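Polysialic acid O-acetyltransferase (Escherichia coli, PDB 3JQY) transfers acetyl groups from acetyl-CoA to the 7- or 9-hydroxyls of capsular polysialic acid, working on long polymers as a trimeric left-handed beta-helix enzyme. Local coordinates at residues I65-V70 / I88-K93; K105-R110 / N126-H131. One frame throughout, in Å; residues are numbered along the deposited sequence.

How the contacts relate
Both contacts join successive coils of the left-handed beta-helix along one parallel sheet, side by side: His89 of contact 1 packs its CB on Gly109 and Arg110 of contact 2, and its N probably donates to Ile108 O. Contact 2 runs along strands 105-108 and 126-129, near the middle of the chain, and rests mainly on backbone hydrogen bonds, with valine and isoleucine on its buried face. Contact 1 keeps just the last step of such pairing and then follows two turns at a corner, where carboxylate, amide and water do more of the work at an exposed margin. In each, a corner side chain, Glu67 or His131, accepts a backbone N-H from the neighbouring coil.

Contact 1: residues I65-V70 / I88-K93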
loop_
_atom_site.group_PDB
_atom_site.type_symbol
_atom_site.label_atom_id
_atom_site.label_comp_id
_atom_site.label_asym_id
_atom_site.label_seq_id
_atom_site.Cartn_x
_atom_site.Cartn_y
_atom_site.Cartn_z
ATOM N N ILE B 65 15.805 4.195 -26.245
ATOM C CA ILE B 65 15.301 5.164 -27.210
ATOM C C ILE B 65 14.193 5.969 -26.552
ATOM O O ILE B 65 13.206 5.402 -26.075
ATOM C CB ILE B 65 14.666 4.468 -28.425
ATOM C CG1 ILE B 65 15.705 3.657 -29.192
ATOM C CG2 ILE B 65 13.979 5.502 -29.339
ATOM C CD1 ILE B 65 15.087 2.669 -30.157
ATOM N N ILE B 66 14.353 7.285 -26.512
ATOM C CA ILE B 66 13.286 8.146 -26.018
ATOM C C ILE B 66 12.983 9.173 -27.096
ATOM O O ILE B 66 13.871 9.902 -27.529
ATOM C CB ILE B 66 13.695 8.875 -24.724
ATOM C CG1 ILE B 66 14.155 7.876 -23.659
ATOM C CG2 ILE B 66 12.536 9.742 -24.214
ATOM C CD1 ILE B 66 14.522 8.510 -22.334
ATOM N N GLU B 67 11.729 9.231 -27.532
ATOM C CA GLU B 67 11.381 10.041 -28.698
ATOM C C GLU B 67 11.164 11.521 -28.373
ATOM O O GLU B 67 11.189 11.925 -27.210
ATOM C CB GLU B 67 10.173 9.436 -29.419
ATOM C CG GLU B 67 10.422 7.987 -29.860
ATOM C CD GLU B 67 9.301 7.410 -30.700
ATOM O OE1 GLU B 67 8.262 8.087 -30.865
ATOM O OE2 GLU B 67 9.466 6.274 -31.209
ATOM N N ASP B 68 10.986 12.322 -29.421
ATOM C CA ASP B 68 10.711 13.749 -29.267
ATOM C C ASP B 68 9.459 13.953 -28.415
ATOM O O ASP B 68 8.534 13.129 -28.436
ATOM C CB ASP B 68 10.476 14.396 -30.634
ATOM C CG ASP B 68 11.764 14.674 -31.404
ATOM O OD1 ASP B 68 12.871 14.543 -30.837
ATOM O OD2 ASP B 68 11.661 15.044 -32.596
ATOM N N ASP B 69 9.443 15.058 -27.673
ATOM C CA ASP B 69 8.266 15.516 -26.939
ATOM C C ASP B 69 7.809 14.603 -25.809
ATOM O O ASP B 69 6.680 14.707 -25.337
ATOM C CB ASP B 69 7.115 15.800 -27.902
ATOM C CG ASP B 69 7.452 16.906 -28.883
ATOM O OD1 ASP B 69 8.204 17.820 -28.496
ATOM O OD2 ASP B 69 6.976 16.853 -30.034
ATOM N N VAL B 70 8.699 13.724 -25.367
ATOM C CA VAL B 70 8.450 12.963 -24.162
ATOM C C VAL B 70 8.839 13.832 -22.963
ATOM O O VAL B 70 9.797 14.604 -23.031
ATOM C CB VAL B 70 9.253 11.649 -24.183
ATOM C CG1 VAL B 70 9.073 10.881 -22.870
ATOM C CG2 VAL B 70 8.824 10.802 -25.372
ATOM N N ILE B 88 10.590 4.561 -25.454
ATOM C CA ILE B 88 9.518 5.401 -24.952
ATOM C C ILE B 88 9.030 6.302 -26.080
ATOM O O ILE B 88 9.769 7.150 -26.572
ATOM C CB ILE B 88 9.989 6.227 -23.750
ATOM C CG1 ILE B 88 10.493 5.296 -22.640
ATOM C CG2 ILE B 88 8.867 7.126 -23.239
ATOM C CD1 ILE B 88 10.985 6.010 -21.402
ATOM N N HIS B 89 7.782 6.101 -26.489
ATOM C CA HIS B 89 7.238 6.773 -27.674
ATOM C C HIS B 89 6.846 8.231 -27.431
ATOM O O HIS B 89 6.620 8.649 -26.296
ATOM C CB HIS B 89 6.020 6.015 -28.203
ATOM C CG HIS B 89 6.350 4.767 -28.964
ATOM N ND1 HIS B 89 6.836 3.628 -28.360
ATOM C CD2 HIS B 89 6.226 4.470 -30.281
ATOM C CE1 HIS B 89 7.012 2.688 -29.272
ATOM N NE2 HIS B 89 6.650 3.174 -30.446
ATOM N N LYS B 90 6.739 8.987 -28.521
ATOM C CA LYS B 90 6.509 10.431 -28.463
ATOM C C LYS B 90 5.285 10.856 -27.660
ATOM O O LYS B 90 4.280 10.140 -27.595
ATOM C CB LYS B 90 6.408 10.999 -29.884
ATOM C CG LYS B 90 5.369 10.300 -30.740
ATOM C CD LYS B 90 5.021 11.113 -31.989
ATOM C CE LYS B 90 6.226 11.313 -32.895
ATOM N NZ LYS B 90 5.877 12.097 -34.121
ATOM N N ASN B 91 5.402 12.025 -27.036
ATOM C CA ASN B 91 4.297 12.695 -26.357
ATOM C C ASN B 91 3.808 11.999 -25.091
ATOM O O ASN B 91 2.750 12.325 -24.564
ATOM C CB ASN B 91 3.145 12.939 -27.324
ATOM C CG ASN B 91 3.487 13.979 -28.367
ATOM O OD1 ASN B 91 3.698 15.145 -28.041
ATOM N ND2 ASN B 91 3.558 13.561 -29.625
ATOM N N SER B 92 4.582 11.044 -24.601
ATOM C CA SER B 92 4.269 10.384 -23.342
ATOM C C SER B 92 4.852 11.183 -22.180
ATOM O O SER B 92 5.683 12.068 -22.376
ATOM C CB SER B 92 4.827 8.960 -23.331
ATOM O OG SER B 92 6.220 8.966 -23.599
ATOM N N LYS B 93 4.419 10.862 -20.967
ATOM C CA LYS B 93 4.933 11.525 -19.778
ATOM C C LYS B 93 5.280 10.444 -18.776
ATOM O O LYS B 93 4.428 9.625 -18.432
ATOM C CB LYS B 93 3.877 12.452 -19.175
ATOM C CG LYS B 93 3.393 13.542 -20.123
ATOM C CD LYS B 93 2.518 14.534 -19.375
ATOM C CE LYS B 93 2.007 15.627 -20.293
ATOM N NZ LYS B 93 1.192 16.617 -19.534
HETATM O O HOH W 1 4.898 14.773 -23.220
HETATM O O HOH W 2 4.431 16.335 -31.089
#
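Ile66 and Ile88 form a single parallel bridge, their CA atoms 4.8 Å apart, before both segments leave the sheet. Ile88 N donates to Ile65 O and Glu67 N to Ile88 O (3.0 Å), after which type II turns, Glu67 to Val70 and His89 to Ser92, carry the coils round the corner one above the other. Asp69 and Asn91 hold the third positions of these turns with positive phi, which asparagine, and to a lesser degree aspartate, tolerates better than most residues. On the inner face CG2 of Val70 comes within 3.2 Å of His89 O, while its other methyl, CG1, packs on CG2 of Ile88 at 3.8 Å; these branched, apolar side chains suit a buried position. Such stacked corners belong to the left-handed beta-helix of hexapeptide-repeat transferases, in which each coil repeats the bend of the one before. Glu67 carries the polar side. With CG anti to the carbonyl carbon (chi1 -58°) and the chain extended beyond it, OE1 arrives 2.9 Å from Lys90 N and accepts its N-H from above the carboxylate plane in a bent bond of 140°. The other oxygen, OE2, lies over a face of the His89 ring and forms a salt bridge with Arg87; His89 ND1 is bonded to Ile108 O in the next coil. Toward the solvent side of the turns one water donates to both Asp69 O and Ser92 O, and a second donates to Asp69 OD2 and accepts a long bond, 3.3 Å, from Asn91 ND2.

Contact 2: residues K105-R110 / N126-H131; sequences KVIIGR and NVTIGH
Strands 105-108 and 126-129 run parallel, 4.8 Å apart and only 3° from perfect alignment, paired in register from Lys105 with Asn126 to Ile108 with Ile129. Four backbone bonds join them, from Val127 N to Lys105 O through to Gly109 N on Ile129 O, the last noticeably bent at 135°. Val106, Val127, Ile108 and Ile129 face the interior of the left-handed beta-helix, where beta-branched aliphatic side chains suit both strand and core; Val127 and Ile129 also meet Leu141 there. On the outer face, ND2 of Asn126 lies alongside the aliphatic start of Lys105, 3.2 Å from CB, and a water bonded to Thr128 OG1 reaches Lys105 O weakly. Gly109 fits its place because a CB would run into the backbone of Gly130 and His131. Just beyond, His131 takes the N-H of Arg110 on ND1 (2.8 Å), the donor lying in the ring plane at its edge. Arg110 bends at chi3 (-79°), folding its guanidinium flat over the same imidazole, with the centres 4.1 Å apart. CE1 of His131 sits over the middle of that group, 3.6 Å from CZ. With His131 replaced by an alanine, the Arg110 N-H would probably lose its acceptor and the guanidinium its stacking surface, leaving that group free to turn. Arg110 also touches His89 and Lys90, so its side chain spans neighbouring coils. Because ND1 accepts the backbone N-H, the imidazole is probably the neutral tautomer with its proton on NE2, and the stacked guanidinium is likely to disfavour a positive charge on the ring further.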
loop_
_atom_site.group_PDB
_atom_site.type_symbol
_atom_site.label_atom_id
_atom_site.label_comp_id
_atom_site.label_asym_id
_atom_site.label_seq_id
_atom_site.Cartn_x
_atom_site.Cartn_y
_atom_site.Cartn_z
ATOM N N LYS B 105 12.602 -6.426 -22.949
ATOM C CA LYS B 105 12.124 -5.297 -23.737
ATOM C C LYS B 105 11.034 -4.565 -22.964
ATOM O O LYS B 105 10.102 -5.180 -22.463
ATOM C CB LYS B 105 11.558 -5.771 -25.076
ATOM C CG LYS B 105 12.553 -6.475 -25.975
ATOM C CD LYS B 105 11.924 -6.751 -27.341
ATOM C CE LYS B 105 12.597 -7.918 -28.048
ATOM N NZ LYS B 105 14.033 -7.653 -28.339
ATOM N N VAL B 106 11.158 -3.251 -22.856
ATOM C CA VAL B 106 10.131 -2.457 -22.193
ATOM C C VAL B 106 9.745 -1.372 -23.180
ATOM O O VAL B 106 10.599 -0.626 -23.642
ATOM C CB VAL B 106 10.633 -1.840 -20.881
ATOM C CG1 VAL B 106 9.559 -0.952 -20.254
ATOM C CG2 VAL B 106 11.044 -2.948 -19.899
ATOM N N ILE B 107 8.464 -1.315 -23.521
ATOM C CA ILE B 107 7.967 -0.360 -24.502
ATOM C C ILE B 107 6.805 0.419 -23.914
ATOM O O ILE B 107 5.906 -0.162 -23.318
ATOM C CB ILE B 107 7.465 -1.062 -25.786
ATOM C CG1 ILE B 107 8.510 -2.048 -26.318
ATOM C CG2 ILE B 107 7.073 -0.029 -26.844
ATOM C CD1 ILE B 107 9.862 -1.438 -26.581
ATOM N N ILE B 108 6.833 1.734 -24.085
ATOM C CA ILE B 108 5.761 2.595 -23.609
ATOM C C ILE B 108 5.239 3.424 -24.781
ATOM O O ILE B 108 5.996 4.143 -25.424
ATOM C CB ILE B 108 6.270 3.498 -22.491
ATOM C CG1 ILE B 108 6.757 2.632 -21.316
ATOM C CG2 ILE B 108 5.179 4.475 -22.054
ATOM C CD1 ILE B 108 7.403 3.410 -20.198
ATOM N N GLY B 109 3.948 3.298 -25.067
ATOM C CA GLY B 109 3.361 3.866 -26.269
ATOM C C GLY B 109 3.143 5.371 -26.245
ATOM O O GLY B 109 3.426 6.044 -25.257
ATOM N N ARG B 110 2.612 5.888 -27.348
ATOM C CA ARG B 110 2.407 7.322 -27.531
ATOM C C ARG B 110 1.319 7.901 -26.638
ATOM O O ARG B 110 0.286 7.266 -26.410
ATOM C CB ARG B 110 2.040 7.602 -28.995
ATOM C CG ARG B 110 3.120 7.214 -29.973
ATOM C CD ARG B 110 2.771 7.670 -31.387
ATOM N NE ARG B 110 1.811 6.781 -32.030
ATOM C CZ ARG B 110 2.149 5.736 -32.782
ATOM N NH1 ARG B 110 3.428 5.447 -32.985
ATOM N NH2 ARG B 110 1.208 4.980 -33.333
ATOM N N ASN B 126 9.184 -9.337 -21.381
ATOM C CA ASN B 126 8.743 -8.090 -21.996
ATOM C C ASN B 126 7.659 -7.426 -21.181
ATOM O O ASN B 126 6.758 -8.092 -20.683
ATOM C CB ASN B 126 8.230 -8.355 -23.408
ATOM C CG ASN B 126 9.262 -9.054 -24.277
ATOM O OD1 ASN B 126 8.932 -9.949 -25.057
ATOM N ND2 ASN B 126 10.520 -8.657 -24.131
ATOM N N VAL B 127 7.754 -6.111 -21.037
ATOM C CA VAL B 127 6.671 -5.348 -20.445
ATOM C C VAL B 127 6.304 -4.257 -21.435
ATOM O O VAL B 127 7.163 -3.508 -21.882
ATOM C CB VAL B 127 7.063 -4.742 -19.086
ATOM C CG1 VAL B 127 5.976 -3.804 -18.602
ATOM C CG2 VAL B 127 7.307 -5.860 -18.060
ATOM N N THR B 128 5.029 -4.200 -21.803
ATOM C CA THR B 128 4.570 -3.286 -22.840
ATOM C C THR B 128 3.361 -2.504 -22.351
ATOM O O THR B 128 2.444 -3.072 -21.752
ATOM C CB THR B 128 4.153 -4.059 -24.101
ATOM O OG1 THR B 128 5.310 -4.672 -24.686
ATOM C CG2 THR B 128 3.515 -3.119 -25.109
ATOM N N ILE B 129 3.374 -1.197 -22.582
ATOM C CA ILE B 129 2.199 -0.365 -22.330
ATOM C C ILE B 129 1.807 0.284 -23.645
ATOM O O ILE B 129 2.649 0.850 -24.332
ATOM C CB ILE B 129 2.479 0.741 -21.284
ATOM C CG1 ILE B 129 2.997 0.118 -19.982
ATOM C CG2 ILE B 129 1.220 1.569 -21.027
ATOM C CD1 ILE B 129 3.132 1.103 -18.846
ATOM N N GLY B 130 0.529 0.197 -23.990
ATOM C CA GLY B 130 0.038 0.707 -25.261
ATOM C C GLY B 130 -0.029 2.216 -25.322
ATOM O O GLY B 130 0.420 2.914 -24.411
ATOM N N HIS B 131 -0.596 2.724 -26.406
ATOM C CA HIS B 131 -0.772 4.159 -26.556
ATOM C C HIS B 131 -1.952 4.621 -25.725
ATOM O O HIS B 131 -2.834 3.831 -25.390
ATOM C CB HIS B 131 -1.027 4.514 -28.025
ATOM C CG HIS B 131 -0.093 3.846 -28.983
ATOM N ND1 HIS B 131 1.250 4.151 -29.049
ATOM C CD2 HIS B 131 -0.310 2.900 -29.929
ATOM C CE1 HIS B 131 1.821 3.415 -29.985
ATOM N NE2 HIS B 131 0.897 2.645 -30.533
HETATM O O HOH W 3 7.940 -5.185 -24.883
#